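SusD family protein (Bacteroides uniformis, PDB 7KV1) probably binds beta-glucan at the cell surface, as a SusD-like glycan-binding protein built around tetratricopeptide-type helical repeats. Local coordinates at residues E436-R440 with A441-G445. Sequence-based numbering, arbitrary orientation.
Sequences EVRTR and AGLAG
Arg-438 and Leu-443, five residues apart round the end of a helix, illustrate how one side chain can hold a chain reversal from its flank. The guanidinium of Arg-438 uses its edge and a face at once. At the edge, Arg-438 NE donates an almost straight bond to Ala-444 O (2.9 Å, 169°) that lies in the carbonyl plane and close to the guanidinium plane, with a weak second bond from NH2 to the same oxygen. Over one face, set toward the rim, comes the Leu-443 methyl CD1, 3.6 Å from Arg-438 CZ. A bend at chi3 (60°) turns the end of the Arg-438 chain so that NE faces the returning loop. A leucine in place of Arg-438 would probably leave Ala-444 O without this donor and take from Glu-457 this salt bridge, freeing the loop to shift.

The backbone makes a Schellman motif. Gly-442 has positive phi (88°), a conformation that glycine, lacking a side chain, takes readily; its N bonds to Thr-439 O at 3.0 Å, and Leu-443 N reaches back to Arg-438 O at 3.1 Å. Ala-441 N still makes the helical bond to Val-437 O, while Ala-441 CB packs 3.4 Å from Arg-438 O.

The motif ends helix 429-440 and starts the loop to helix 451-461, whose Glu-457 and Glu-461 pair with Arg-438 and Arg-440. Arg-440 also bridges to Glu-285; Val-437 rests on Leu-412 of helix 408-420, and Leu-443 touches Arg-353 of helix 353-357.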
loop_
_atom_site.group_PDB
_atom_site.type_symbol
_atom_site.label_atom_id
_atom_site.label_comp_id
_atom_site.label_asym_id
_atom_site.label_seq_id
_atom_site.Cartn_x
_atom_site.Cartn_y
_atom_site.Cartn_z
ATOM N N GLU A 436 -8.692 -12.607 -16.836
ATOM C CA GLU A 436 -9.503 -12.992 -15.636
ATOM C C GLU A 436 -9.883 -11.720 -14.852
ATOM O O GLU A 436 -11.031 -11.619 -14.406
ATOM C CB GLU A 436 -8.674 -13.958 -14.791
ATOM C CG GLU A 436 -9.389 -14.836 -13.789
ATOM C CD GLU A 436 -8.560 -16.070 -13.407
ATOM O OE1 GLU A 436 -7.891 -16.637 -14.353
ATOM O OE2 GLU A 436 -8.520 -16.468 -12.158
ATOM N N VAL A 437 -8.936 -10.794 -14.699
ATOM C CA VAL A 437 -9.160 -9.456 -14.076
ATOM C C VAL A 437 -10.104 -8.637 -14.965
ATOM O O VAL A 437 -11.058 -8.079 -14.418
ATOM C CB VAL A 437 -7.834 -8.720 -13.796
ATOM C CG1 VAL A 437 -8.047 -7.336 -13.214
ATOM C CG2 VAL A 437 -6.920 -9.518 -12.872
ATOM N N ARG A 438 -9.855 -8.526 -16.263
ATOM C CA ARG A 438 -10.722 -7.717 -17.174
ATOM C C ARG A 438 -12.142 -8.281 -17.160
ATOM O O ARG A 438 -13.082 -7.501 -17.019
ATOM C CB ARG A 438 -10.158 -7.737 -18.586
ATOM C CG ARG A 438 -8.884 -6.928 -18.732
ATOM C CD ARG A 438 -8.467 -6.702 -20.168
ATOM N NE ARG A 438 -9.433 -5.981 -20.978
ATOM C CZ ARG A 438 -9.527 -4.654 -21.077
ATOM N NH1 ARG A 438 -8.751 -3.842 -20.359
ATOM N NH2 ARG A 438 -10.435 -4.149 -21.891
ATOM N N THR A 439 -12.291 -9.601 -17.258
ATOM C CA THR A 439 -13.622 -10.267 -17.294
ATOM C C THR A 439 -14.381 -9.977 -15.995
ATOM O O THR A 439 -15.587 -9.713 -16.063
ATOM C CB THR A 439 -13.498 -11.781 -17.518
ATOM O OG1 THR A 439 -12.840 -11.909 -18.762
ATOM C CG2 THR A 439 -14.834 -12.486 -17.621
ATOM N N ARG A 440 -13.719 -10.034 -14.829
ATOM C CA ARG A 440 -14.395 -9.778 -13.524
ATOM C C ARG A 440 -14.942 -8.343 -13.558
ATOM O O ARG A 440 -16.043 -8.049 -13.006
ATOM C CB ARG A 440 -13.434 -10.080 -12.360
ATOM C CG ARG A 440 -14.072 -10.035 -10.978
ATOM C CD ARG A 440 -14.068 -8.603 -10.426
ATOM N NE ARG A 440 -12.722 -8.143 -10.038
ATOM C CZ ARG A 440 -12.117 -8.484 -8.893
ATOM N NH1 ARG A 440 -12.717 -9.296 -8.035
ATOM N NH2 ARG A 440 -10.897 -8.034 -8.618
ATOM N N ALA A 441 -14.229 -7.448 -14.210
ATOM C CA ALA A 441 -14.642 -6.025 -14.308
ATOM C C ALA A 441 -15.713 -5.789 -15.400
ATOM O O ALA A 441 -16.150 -4.667 -15.529
ATOM C CB ALA A 441 -13.425 -5.177 -14.509
ATOM N N GLY A 442 -16.126 -6.811 -16.146
ATOM C CA GLY A 442 -17.188 -6.714 -17.172
ATOM C C GLY A 442 -16.653 -6.307 -18.544
ATOM O O GLY A 442 -17.473 -5.968 -19.418
ATOM N N LEU A 443 -15.332 -6.319 -18.727
ATOM C CA LEU A 443 -14.672 -5.893 -19.976
ATOM C C LEU A 443 -14.408 -7.131 -20.808
ATOM O O LEU A 443 -14.282 -8.228 -20.206
ATOM C CB LEU A 443 -13.352 -5.195 -19.695
ATOM C CG LEU A 443 -13.429 -3.888 -18.910
ATOM C CD1 LEU A 443 -12.045 -3.251 -18.848
ATOM C CD2 LEU A 443 -14.442 -2.935 -19.528
ATOM N N ALA A 444 -14.248 -6.910 -22.108
ATOM C CA ALA A 444 -13.756 -7.898 -23.093
ATOM C C ALA A 444 -12.294 -8.216 -22.784
ATOM O O ALA A 444 -11.515 -7.285 -22.429
ATOM C CB ALA A 444 -13.909 -7.358 -24.504
ATOM N N GLY A 445 -11.922 -9.481 -22.936
ATOM C CA GLY A 445 -10.511 -9.918 -22.838
ATOM C C GLY A 445 -9.679 -9.277 -23.942
ATOM O O GLY A 445 -10.287 -8.866 -24.968
#